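Side-chain contacts in glycosyl transferase (Staphylococcus aureus, PDB 5U02), which belongs to the TarS-type glycosyltransferases and comprises a helical linker region followed by two C-terminal domains of the immunoglobulin-like E-set clan: residues E101-G106 and L118-N123; N158-G163 and V219-E224; S244-L249 and T272-T277. All coordinates share one frame; numbering follows the deposited sequence.

Contact 1: residues E101-G106 and L118-N123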
ATOM      1  N   GLU A 101       9.002  27.626  12.982  1.00 65.03           N
ATOM      2  CA  GLU A 101       7.692  27.010  12.823  1.00 68.27           C
ATOM      3  C   GLU A 101       7.646  26.125  11.588  1.00 68.31           C
ATOM      4  O   GLU A 101       7.185  24.986  11.664  1.00 65.69           O
ATOM      5  CB  GLU A 101       6.580  28.058  12.771  1.00 71.29           C
ATOM      6  CG  GLU A 101       6.479  28.933  14.003  1.00 74.76           C
ATOM      7  CD  GLU A 101       5.180  29.719  14.075  1.00 78.26           C
ATOM      8  OE1 GLU A 101       4.816  30.139  15.191  1.00 79.13           O
ATOM      9  OE2 GLU A 101       4.538  29.908  13.025  1.00 78.32           O
ATOM     10  N   SER A 102       8.137  26.603  10.444  1.00 68.78           N
ATOM     11  CA  SER A 102       7.997  25.790   9.234  1.00 66.69           C
ATOM     12  C   SER A 102       8.712  24.442   9.343  1.00 64.60           C
ATOM     13  O   SER A 102       8.261  23.456   8.748  1.00 63.22           O
ATOM     14  CB  SER A 102       8.478  26.557   7.994  1.00 67.13           C
ATOM     15  OG  SER A 102       7.646  27.665   7.694  1.00 70.06           O
ATOM     16  N   TYR A 103       9.801  24.356  10.111  1.00 65.18           N
ATOM     17  CA  TYR A 103      10.526  23.087  10.177  1.00 63.82           C
ATOM     18  C   TYR A 103       9.772  22.034  10.984  1.00 64.70           C
ATOM     19  O   TYR A 103       9.884  20.842  10.679  1.00 63.14           O
ATOM     20  CB  TYR A 103      11.937  23.268  10.763  1.00 61.99           C
ATOM     21  CG  TYR A 103      12.902  23.975   9.847  1.00 60.02           C
ATOM     22  CD1 TYR A 103      12.761  23.899   8.471  1.00 60.35           C
ATOM     23  CD2 TYR A 103      13.927  24.757  10.360  1.00 58.86           C
ATOM     24  CE1 TYR A 103      13.629  24.560   7.630  1.00 60.64           C
ATOM     25  CE2 TYR A 103      14.802  25.427   9.529  1.00 59.97           C
ATOM     26  CZ  TYR A 103      14.646  25.326   8.161  1.00 60.01           C
ATOM     27  OH  TYR A 103      15.513  25.991   7.325  1.00 59.16           O
ATOM     28  N   ARG A 104       8.976  22.449  11.984  1.00 68.72           N
ATOM     29  CA  ARG A 104       8.370  21.493  12.916  1.00 74.13           C
ATOM     30  C   ARG A 104       7.365  20.572  12.213  1.00 77.31           C
ATOM     31  O   ARG A 104       7.410  19.350  12.392  1.00 76.57           O
ATOM     32  CB  ARG A 104       7.728  22.218  14.127  1.00 76.32           C
ATOM     33  CG  ARG A 104       6.584  23.163  13.836  1.00 82.84           C
ATOM     34  CD  ARG A 104       5.925  23.904  15.011  1.00 87.53           C
ATOM     35  NE  ARG A 104       5.462  25.194  14.489  1.00 90.99           N
ATOM     36  CZ  ARG A 104       4.214  25.455  14.096  1.00 92.89           C
ATOM     37  NH1 ARG A 104       3.267  24.533  14.191  1.00 94.13           N
ATOM     38  NH2 ARG A 104       3.897  26.647  13.599  1.00 94.00           N
ATOM     39  N   GLN A 105       6.466  21.125  11.390  1.00 80.32           N
ATOM     40  CA  GLN A 105       5.454  20.293  10.736  1.00 79.71           C
ATOM     41  C   GLN A 105       5.690  20.104   9.243  1.00 75.33           C
ATOM     42  O   GLN A 105       5.009  19.282   8.618  1.00 74.34           O
ATOM     43  CB  GLN A 105       4.054  20.891  10.926  1.00 87.13           C
ATOM     44  CG  GLN A 105       3.779  22.116  10.083  1.00 94.33           C
ATOM     45  CD  GLN A 105       4.726  23.321  10.320  1.00 99.40           C
ATOM     46  OE1 GLN A 105       5.063  23.648  11.456  1.00 98.61           O
ATOM     47  NE2 GLN A 105       5.167  23.957   9.244  1.00103.83           N
ATOM     48  N   GLY A 106       6.570  20.890   8.645  1.00 73.87           N
ATOM     49  CA  GLY A 106       6.774  20.765   7.222  1.00 74.27           C
ATOM     50  C   GLY A 106       5.683  21.454   6.431  1.00 76.65           C
ATOM     51  O   GLY A 106       5.181  20.918   5.439  1.00 79.99           O
ATOM     52  N   LEU A 118      15.234  20.246   0.072  1.00 63.84           N
ATOM     53  CA  LEU A 118      14.137  21.204   0.037  1.00 61.52           C
ATOM     54  C   LEU A 118      14.587  22.555  -0.506  1.00 63.44           C
ATOM     55  O   LEU A 118      15.677  23.037  -0.187  1.00 61.52           O
ATOM     56  CB  LEU A 118      13.545  21.385   1.436  1.00 57.50           C
ATOM     57  CG  LEU A 118      12.280  20.594   1.778  1.00 56.48           C
ATOM     58  CD1 LEU A 118      12.363  19.176   1.249  1.00 59.31           C
ATOM     59  CD2 LEU A 118      12.058  20.584   3.282  1.00 54.51           C
ATOM     60  N   ASN A 119      13.733  23.157  -1.332  1.00 66.19           N
ATOM     61  CA  ASN A 119      13.835  24.560  -1.717  1.00 67.18           C
ATOM     62  C   ASN A 119      12.584  25.261  -1.205  1.00 65.79           C
ATOM     63  O   ASN A 119      11.471  24.930  -1.628  1.00 65.41           O
ATOM     64  CB  ASN A 119      13.970  24.722  -3.232  1.00 69.55           C
ATOM     65  CG  ASN A 119      15.194  24.021  -3.786  1.00 71.89           C
ATOM     66  OD1 ASN A 119      16.085  23.620  -3.039  1.00 71.36           O
ATOM     67  ND2 ASN A 119      15.246  23.879  -5.106  1.00 73.98           N
ATOM     68  N   ILE A 120      12.763  26.222  -0.300  1.00 65.07           N
ATOM     69  CA  ILE A 120      11.663  26.761   0.493  1.00 64.80           C
ATOM     70  C   ILE A 120      11.599  28.276   0.346  1.00 68.70           C
ATOM     71  O   ILE A 120      12.618  28.960   0.483  1.00 70.42           O
ATOM     72  CB  ILE A 120      11.809  26.388   1.982  1.00 63.04           C
ATOM     73  CG1 ILE A 120      11.839  24.872   2.161  1.00 60.25           C
ATOM     74  CG2 ILE A 120      10.678  27.001   2.790  1.00 62.69           C
ATOM     75  CD1 ILE A 120      12.270  24.436   3.547  1.00 57.46           C
ATOM     76  N   GLN A 121      10.397  28.794   0.086  1.00 69.58           N
ATOM     77  CA  GLN A 121      10.078  30.203   0.286  1.00 72.55           C
ATOM     78  C   GLN A 121       9.091  30.278   1.443  1.00 73.62           C
ATOM     79  O   GLN A 121       7.994  29.715   1.360  1.00 75.85           O
ATOM     80  CB  GLN A 121       9.498  30.843  -0.979  1.00 73.37           C
ATOM     81  CG  GLN A 121       8.873  32.218  -0.715  1.00 72.19           C
ATOM     82  CD  GLN A 121       7.978  32.729  -1.851  1.00 75.56           C
ATOM     83  OE1 GLN A 121       7.113  32.012  -2.344  1.00 70.77           O
ATOM     84  NE2 GLN A 121       8.174  33.982  -2.247  1.00 73.28           N
ATOM     85  N   PHE A 122       9.486  30.957   2.524  1.00 67.97           N
ATOM     86  CA  PHE A 122       8.728  30.851   3.766  1.00 68.94           C
ATOM     87  C   PHE A 122       7.525  31.787   3.808  1.00 70.36           C
ATOM     88  O   PHE A 122       6.544  31.492   4.500  1.00 68.37           O
ATOM     89  CB  PHE A 122       9.645  31.113   4.959  1.00 68.42           C
ATOM     90  CG  PHE A 122      10.629  30.004   5.217  1.00 64.03           C
ATOM     91  CD1 PHE A 122      10.273  28.892   5.972  1.00 61.37           C
ATOM     92  CD2 PHE A 122      11.905  30.066   4.693  1.00 59.80           C
ATOM     93  CE1 PHE A 122      11.185  27.872   6.202  1.00 57.44           C
ATOM     94  CE2 PHE A 122      12.817  29.056   4.920  1.00 59.06           C
ATOM     95  CZ  PHE A 122      12.460  27.956   5.674  1.00 56.88           C
ATOM     96  N   ASN A 123       7.571  32.904   3.088  1.00 73.43           N
ATOM     97  CA  ASN A 123       6.449  33.832   3.031  1.00 76.54           C
ATOM     98  C   ASN A 123       6.391  34.459   1.648  1.00 80.43           C
ATOM     99  O   ASN A 123       7.351  34.400   0.876  1.00 79.61           O
ATOM    100  CB  ASN A 123       6.548  34.915   4.118  1.00 78.36           C
ATOM    101  CG  ASN A 123       5.849  34.515   5.410  1.00 79.41           C
ATOM    102  OD1 ASN A 123       4.623  34.590   5.515  1.00 78.98           O
ATOM    103  ND2 ASN A 123       6.625  34.071   6.392  1.00 80.55           N
TER
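I120 opens the contact from the strand side: its CD1 lies at the edge of the Y103 ring, near the ring plane, 4.3 Å from Y103 CE1. Two residues on, F122 provides most of the surface on this side. One face of its ring lies on I120 of the same segment, with I120 CG2 3.4 Å above the plane and over the centre, while its rim is turned to the helix. There S102 CB sits at the edge in the ring plane, 3.5 Å from F122 CE1, and S102 OG comes within 3.4 Å of F122 CD1 as a packing contact. The hydroxyl is bonded within its own helix, to the carbonyl O of T98. The Y103 side chain crosses that of F122 at about a right angle, bringing Y103 CE1 to 4.1 Å from F122 CZ, and the OH beyond it is bonded to the carbonyl O of K80. With its CG anti to the carbonyl carbon (chi1 -71°), Y103 brings its ring end closer to the strand than its CB direction alone would suggest. The last turn of helix 93-105 thus packs against the middle strand, 117-121, of the three-stranded antiparallel sheet and the residue just past its end, with I132 of strand 129-132 touching both I120 and Y103.

Contact 2: residues N158-G163 and V219-E224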
ATOM      1  N   ASN A 158       6.223  13.439  15.455  1.00 49.15           N
ATOM      2  CA  ASN A 158       6.022  14.721  16.124  1.00 57.44           C
ATOM      3  C   ASN A 158       6.701  15.856  15.370  1.00 62.02           C
ATOM      4  O   ASN A 158       6.160  16.964  15.288  1.00 64.69           O
ATOM      5  CB  ASN A 158       6.528  14.654  17.566  1.00 61.43           C
ATOM      6  CG  ASN A 158       5.497  14.076  18.520  1.00 62.74           C
ATOM      7  OD1 ASN A 158       4.345  13.853  18.145  1.00 63.72           O
ATOM      8  ND2 ASN A 158       5.901  13.853  19.766  1.00 63.47           N
ATOM      9  N   GLU A 159       7.885  15.605  14.815  1.00 64.20           N
ATOM     10  CA  GLU A 159       8.606  16.628  14.073  1.00 64.75           C
ATOM     11  C   GLU A 159       9.185  16.025  12.805  1.00 59.65           C
ATOM     12  O   GLU A 159       9.808  14.960  12.842  1.00 58.62           O
ATOM     13  CB  GLU A 159       9.714  17.259  14.919  1.00 67.94           C
ATOM     14  CG  GLU A 159       9.200  18.317  15.879  1.00 74.41           C
ATOM     15  CD  GLU A 159      10.314  19.042  16.608  1.00 78.67           C
ATOM     16  OE1 GLU A 159      11.472  18.974  16.143  1.00 77.80           O
ATOM     17  OE2 GLU A 159      10.029  19.686  17.639  1.00 81.40           O
ATOM     18  N   PHE A 160       8.965  16.715  11.690  1.00 54.32           N
ATOM     19  CA  PHE A 160       9.434  16.284  10.382  1.00 50.95           C
ATOM     20  C   PHE A 160       9.360  17.491   9.461  1.00 52.35           C
ATOM     21  O   PHE A 160       8.327  18.166   9.404  1.00 51.89           O
ATOM     22  CB  PHE A 160       8.585  15.129   9.837  1.00 45.37           C
ATOM     23  CG  PHE A 160       9.279  14.304   8.791  1.00 46.18           C
ATOM     24  CD1 PHE A 160      10.651  14.391   8.615  1.00 47.20           C
ATOM     25  CD2 PHE A 160       8.555  13.456   7.968  1.00 47.93           C
ATOM     26  CE1 PHE A 160      11.290  13.638   7.646  1.00 48.61           C
ATOM     27  CE2 PHE A 160       9.187  12.698   7.000  1.00 48.87           C
ATOM     28  CZ  PHE A 160      10.559  12.791   6.837  1.00 48.70           C
ATOM     29  N   MET A 161      10.451  17.770   8.755  1.00 52.31           N
ATOM     30  CA  MET A 161      10.529  18.977   7.946  1.00 59.20           C
ATOM     31  C   MET A 161       9.779  18.866   6.632  1.00 57.61           C
ATOM     32  O   MET A 161      10.004  19.694   5.740  1.00 56.93           O
ATOM     33  CB  MET A 161      11.990  19.345   7.687  1.00 63.96           C
ATOM     34  CG  MET A 161      12.599  20.140   8.819  1.00 68.42           C
ATOM     35  SD  MET A 161      14.335  20.499   8.543  1.00 76.63           S
ATOM     36  CE  MET A 161      14.869  18.919   7.935  1.00 72.41           C
ATOM     37  N   ILE A 162       8.894  17.884   6.478  1.00 53.36           N
ATOM     38  CA  ILE A 162       8.146  17.725   5.238  1.00 53.87           C
ATOM     39  C   ILE A 162       6.747  17.230   5.565  1.00 53.44           C
ATOM     40  O   ILE A 162       6.573  16.311   6.376  1.00 53.35           O
ATOM     41  CB  ILE A 162       8.860  16.785   4.245  1.00 54.35           C
ATOM     42  CG1 ILE A 162       7.969  16.520   3.023  1.00 58.48           C
ATOM     43  CG2 ILE A 162       9.279  15.510   4.927  1.00 50.62           C
ATOM     44  CD1 ILE A 162       8.651  15.809   1.867  1.00 60.57           C
ATOM     45  N   GLY A 163       5.751  17.853   4.937  1.00 50.48           N
ATOM     46  CA  GLY A 163       4.367  17.584   5.247  1.00 47.81           C
ATOM     47  C   GLY A 163       3.883  16.241   4.738  1.00 46.22           C
ATOM     48  O   GLY A 163       4.502  15.575   3.905  1.00 42.81           O
ATOM     49  N   VAL A 219      11.047   5.475   6.591  1.00 37.47           N
ATOM     50  CA  VAL A 219      10.463   6.659   5.969  1.00 39.08           C
ATOM     51  C   VAL A 219      11.235   6.941   4.689  1.00 45.59           C
ATOM     52  O   VAL A 219      12.428   7.257   4.740  1.00 50.28           O
ATOM     53  CB  VAL A 219      10.504   7.880   6.901  1.00 38.98           C
ATOM     54  CG1 VAL A 219      10.050   9.127   6.156  1.00 39.35           C
ATOM     55  CG2 VAL A 219       9.643   7.637   8.133  1.00 35.26           C
ATOM     56  N   GLN A 220      10.559   6.837   3.548  1.00 44.14           N
ATOM     57  CA  GLN A 220      11.201   6.937   2.246  1.00 49.86           C
ATOM     58  C   GLN A 220      10.760   8.211   1.540  1.00 51.77           C
ATOM     59  O   GLN A 220       9.561   8.509   1.475  1.00 51.31           O
ATOM     60  CB  GLN A 220      10.880   5.713   1.388  1.00 53.91           C
ATOM     61  CG  GLN A 220      11.396   5.807  -0.039  1.00 64.33           C
ATOM     62  CD  GLN A 220      11.869   4.469  -0.574  1.00 69.56           C
ATOM     63  OE1 GLN A 220      12.855   4.394  -1.310  1.00 72.16           O
ATOM     64  NE2 GLN A 220      11.171   3.403  -0.199  1.00 70.12           N
ATOM     65  N   ILE A 221      11.729   8.952   1.018  1.00 53.16           N
ATOM     66  CA  ILE A 221      11.487  10.183   0.270  1.00 56.06           C
ATOM     67  C   ILE A 221      12.136   9.988  -1.095  1.00 62.12           C
ATOM     68  O   ILE A 221      13.325  10.262  -1.285  1.00 62.93           O
ATOM     69  CB  ILE A 221      12.046  11.417   0.982  1.00 53.61           C
ATOM     70  CG1 ILE A 221      11.474  11.519   2.399  1.00 51.97           C
ATOM     71  CG2 ILE A 221      11.799  12.679   0.148  1.00 52.07           C
ATOM     72  CD1 ILE A 221      12.147  12.573   3.251  1.00 53.29           C
ATOM     73  N   GLY A 222      11.358   9.520  -2.065  1.00 65.48           N
ATOM     74  CA  GLY A 222      11.929   9.155  -3.345  1.00 70.63           C
ATOM     75  C   GLY A 222      12.805   7.927  -3.217  1.00 74.42           C
ATOM     76  O   GLY A 222      12.323   6.800  -3.362  1.00 76.99           O
ATOM     77  N   THR A 223      14.095   8.129  -2.936  1.00 75.48           N
ATOM     78  CA  THR A 223      15.010   7.025  -2.686  1.00 76.29           C
ATOM     79  C   THR A 223      15.902   7.236  -1.467  1.00 77.91           C
ATOM     80  O   THR A 223      16.728   6.365  -1.172  1.00 80.00           O
ATOM     81  CB  THR A 223      15.895   6.760  -3.915  1.00 78.06           C
ATOM     82  OG1 THR A 223      16.549   7.972  -4.312  1.00 79.56           O
ATOM     83  CG2 THR A 223      15.066   6.219  -5.076  1.00 77.82           C
ATOM     84  N   GLU A 224      15.770   8.357  -0.761  1.00 76.37           N
ATOM     85  CA  GLU A 224      16.488   8.579   0.488  1.00 73.77           C
ATOM     86  C   GLU A 224      15.682   7.958   1.623  1.00 72.08           C
ATOM     87  O   GLU A 224      14.523   8.326   1.843  1.00 70.53           O
ATOM     88  CB  GLU A 224      16.713  10.070   0.731  1.00 74.28           C
TER
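The F160 ring has I162 CG2 on one face, 3.4 Å above the plane and over its centre, and meets V219 and I221 obliquely at its far end. Y167 adds an edge-to-face ring contact. The setting is the immunoglobulin-like E-set domain, a β fold in which the residues just after strand 150-159 pack on the end of strand 212-221 through buried apolar side chains, with no hydrogen bond between the two segments. F160 CG is anti to the backbone N (chi1 -158°), which carries the ring across to the other segment. V219 slides past it in the opposite direction, and its CG1 is 3.8 Å from both CE2 and CZ of F160. I221 comes from the opposite direction, placing CD1 3.9 Å from F160 CZ. Alternation along the strand turns V219 and I221 inward and Q220 away; Q220 NE2 is bonded to G165 O of a second subunit. Beyond I221 the chain reverses through G222 and T223, a hairpin closed by paired backbone bonds between I221 and E224. I134 lies against both F160 and I221. One methyl pair also spans the two segments loosely: I162 CG2 stands 4.4 Å from I221 CD1.

Contact 3: residues S244-L249 and T272-T277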
ATOM      1  N   SER A 244       2.310 -11.492  26.958  1.00 20.35           N
ATOM      2  CA  SER A 244       2.637 -12.181  25.717  1.00 21.24           C
ATOM      3  C   SER A 244       1.379 -12.551  24.945  1.00 26.92           C
ATOM      4  O   SER A 244       0.254 -12.442  25.436  1.00 29.86           O
ATOM      5  CB  SER A 244       3.447 -13.460  25.985  1.00 20.25           C
ATOM      6  OG  SER A 244       4.673 -13.167  26.615  1.00 22.34           O
ATOM      7  N   ALA A 245       1.605 -13.018  23.722  1.00 26.73           N
ATOM      8  CA  ALA A 245       0.574 -13.557  22.850  1.00 22.12           C
ATOM      9  C   ALA A 245       0.938 -14.988  22.478  1.00 24.46           C
ATOM     10  O   ALA A 245       2.100 -15.284  22.177  1.00 26.28           O
ATOM     11  CB  ALA A 245       0.429 -12.710  21.583  1.00 18.16           C
ATOM     12  N   LEU A 246      -0.056 -15.873  22.498  1.00 23.05           N
ATOM     13  CA  LEU A 246       0.159 -17.275  22.171  1.00 23.28           C
ATOM     14  C   LEU A 246       0.098 -17.474  20.661  1.00 24.64           C
ATOM     15  O   LEU A 246      -0.843 -17.018  20.003  1.00 27.98           O
ATOM     16  CB  LEU A 246      -0.880 -18.155  22.864  1.00 25.14           C
ATOM     17  CG  LEU A 246      -0.744 -19.668  22.687  1.00 22.49           C
ATOM     18  CD1 LEU A 246       0.501 -20.188  23.385  1.00 20.89           C
ATOM     19  CD2 LEU A 246      -1.991 -20.371  23.202  1.00 22.73           C
ATOM     20  N   ILE A 247       1.097 -18.166  20.122  1.00 25.64           N
ATOM     21  CA  ILE A 247       1.198 -18.453  18.696  1.00 23.65           C
ATOM     22  C   ILE A 247       1.316 -19.960  18.520  1.00 22.08           C
ATOM     23  O   ILE A 247       2.014 -20.625  19.294  1.00 23.21           O
ATOM     24  CB  ILE A 247       2.402 -17.715  18.067  1.00 28.53           C
ATOM     25  CG1 ILE A 247       2.102 -16.215  17.968  1.00 29.61           C
ATOM     26  CG2 ILE A 247       2.772 -18.303  16.708  1.00 30.33           C
ATOM     27  CD1 ILE A 247       3.263 -15.379  17.481  1.00 35.25           C
ATOM     28  N   HIS A 248       0.619 -20.497  17.519  1.00 23.68           N
ATOM     29  CA  HIS A 248       0.609 -21.924  17.221  1.00 27.93           C
ATOM     30  C   HIS A 248       1.149 -22.136  15.817  1.00 32.70           C
ATOM     31  O   HIS A 248       0.645 -21.547  14.854  1.00 26.82           O
ATOM     32  CB  HIS A 248      -0.801 -22.512  17.333  1.00 30.99           C
ATOM     33  CG  HIS A 248      -0.851 -24.007  17.234  1.00 42.79           C
ATOM     34  ND1 HIS A 248       0.070 -24.827  17.848  1.00 46.22           N
ATOM     35  CD2 HIS A 248      -1.734 -24.830  16.616  1.00 49.45           C
ATOM     36  CE1 HIS A 248      -0.234 -26.090  17.603  1.00 48.81           C
ATOM     37  NE2 HIS A 248      -1.324 -26.119  16.859  1.00 49.73           N
ATOM     38  N   LEU A 249       2.150 -22.998  15.694  1.00 36.78           N
ATOM     39  CA  LEU A 249       2.887 -23.091  14.442  1.00 38.64           C
ATOM     40  C   LEU A 249       3.443 -24.500  14.305  1.00 41.81           C
ATOM     41  O   LEU A 249       4.314 -24.895  15.083  1.00 41.05           O
ATOM     42  CB  LEU A 249       3.998 -22.053  14.415  1.00 40.50           C
ATOM     43  CG  LEU A 249       4.854 -21.962  13.173  1.00 48.72           C
ATOM     44  CD1 LEU A 249       4.006 -21.630  11.967  1.00 54.16           C
ATOM     45  CD2 LEU A 249       5.851 -20.886  13.417  1.00 46.83           C
ATOM     46  N   THR A 272       9.855 -17.156  21.102  1.00 26.66           N
ATOM     47  CA  THR A 272      10.517 -18.353  21.602  1.00 27.37           C
ATOM     48  C   THR A 272       9.485 -19.431  21.907  1.00 26.67           C
ATOM     49  O   THR A 272       8.303 -19.151  22.131  1.00 23.64           O
ATOM     50  CB  THR A 272      11.359 -18.054  22.849  1.00 22.81           C
ATOM     51  OG1 THR A 272      12.257 -19.145  23.081  1.00 26.08           O
ATOM     52  CG2 THR A 272      10.467 -17.877  24.070  1.00 16.55           C
ATOM     53  N   ALA A 273       9.955 -20.676  21.917  1.00 27.83           N
ATOM     54  CA  ALA A 273       9.092 -21.825  22.145  1.00 28.30           C
ATOM     55  C   ALA A 273       8.653 -21.909  23.603  1.00 28.47           C
ATOM     56  O   ALA A 273       9.339 -21.437  24.512  1.00 32.06           O
ATOM     57  CB  ALA A 273       9.811 -23.118  21.755  1.00 27.54           C
ATOM     58  N   ILE A 274       7.488 -22.520  23.818  1.00 29.58           N
ATOM     59  CA  ILE A 274       6.976 -22.806  25.152  1.00 27.15           C
ATOM     60  C   ILE A 274       6.364 -24.199  25.140  1.00 29.07           C
ATOM     61  O   ILE A 274       6.138 -24.800  24.087  1.00 27.85           O
ATOM     62  CB  ILE A 274       5.920 -21.783  25.629  1.00 27.31           C
ATOM     63  CG1 ILE A 274       4.684 -21.834  24.730  1.00 21.36           C
ATOM     64  CG2 ILE A 274       6.493 -20.371  25.679  1.00 28.42           C
ATOM     65  CD1 ILE A 274       3.545 -20.998  25.234  1.00 17.80           C
ATOM     66  N   THR A 275       6.103 -24.709  26.339  1.00 29.69           N
ATOM     67  CA  THR A 275       5.272 -25.888  26.544  1.00 24.66           C
ATOM     68  C   THR A 275       3.956 -25.405  27.140  1.00 24.99           C
ATOM     69  O   THR A 275       3.940 -24.853  28.246  1.00 28.05           O
ATOM     70  CB  THR A 275       5.958 -26.895  27.468  1.00 26.89           C
ATOM     71  OG1 THR A 275       7.120 -27.425  26.812  1.00 25.55           O
ATOM     72  CG2 THR A 275       5.008 -28.040  27.802  1.00 25.40           C
ATOM     73  N   LEU A 276       2.862 -25.590  26.397  1.00 26.18           N
ATOM     74  CA  LEU A 276       1.599 -24.944  26.748  1.00 29.33           C
ATOM     75  C   LEU A 276       1.189 -25.247  28.184  1.00 29.04           C
ATOM     76  O   LEU A 276       0.805 -24.343  28.937  1.00 26.62           O
ATOM     77  CB  LEU A 276       0.508 -25.380  25.769  1.00 31.91           C
ATOM     78  CG  LEU A 276      -0.859 -24.713  25.924  1.00 31.97           C
ATOM     79  CD1 LEU A 276      -0.743 -23.208  25.774  1.00 27.76           C
ATOM     80  CD2 LEU A 276      -1.842 -25.277  24.912  1.00 30.79           C
ATOM     81  N   THR A 277       1.284 -26.510  28.593  1.00 29.23           N
ATOM     82  CA  THR A 277       0.815 -26.864  29.924  1.00 38.79           C
ATOM     83  C   THR A 277       1.756 -26.378  31.024  1.00 40.46           C
ATOM     84  O   THR A 277       1.345 -26.325  32.188  1.00 39.50           O
ATOM     85  CB  THR A 277       0.586 -28.378  30.007  1.00 41.46           C
ATOM     86  OG1 THR A 277      -0.165 -28.689  31.189  1.00 49.99           O
ATOM     87  CG2 THR A 277       1.902 -29.148  29.997  1.00 36.28           C
TER
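L246 alone meets two residues of the other segment, and its two methyls make the tight part of the contact. L246 CD1 approaches I274 CD1 to 3.7 Å, the closest pair. L276 CD1 reaches into the fork of the leucine, 4.0 Å from L246 CD2 and equally far from L246 CD1, with the two leucine side chains crossing at about a right angle. The first bond of the L246 side chain does not point at the other segment; a CG anti to the backbone N (chi1 -177°) and a second torsion of 68° bring its branched end round. I274 reaches it with CG1 between the backbone N and the carbonyl carbon (chi1 64°), extending on to CD1. F253 and Y353 also touch L246, which is buried, whereas I274 and L276 are partly exposed. The loose side belongs to A273, T275 and T277, which are exposed on the surface while I274 and L276 point inward. T275 holds the N-cap position of helix 276-279, but its side chain makes no capping bond. With Y353 from strand 352-354 of the following sheet touching L246, this small apolar cluster sits where one E-set domain passes into the next, the junction of two tandem immunoglobulin-like domains.

How the contacts relate
The contacts follow one another along the chain, each closing before the next opens, and mark the two ends of the middle domain of the elongated molecule. Contacts 1 and 2 adjoin, their centres about 13 Å apart: R104 O probably accepts a hydrogen bond from F160 N at 3.1 Å, and M161 packs on Y103 and L118, so the end of helix 93-105 is joined to the first E-set domain. Contact 3 lies far off, its centre about 38 Å from that of contact 2 and about 49 Å from that of contact 1. Contacts 2 and 3 share neighbouring strands 212-221 and 267-274, so one curled antiparallel sheet reaches from near one junction of the first E-set domain to the other.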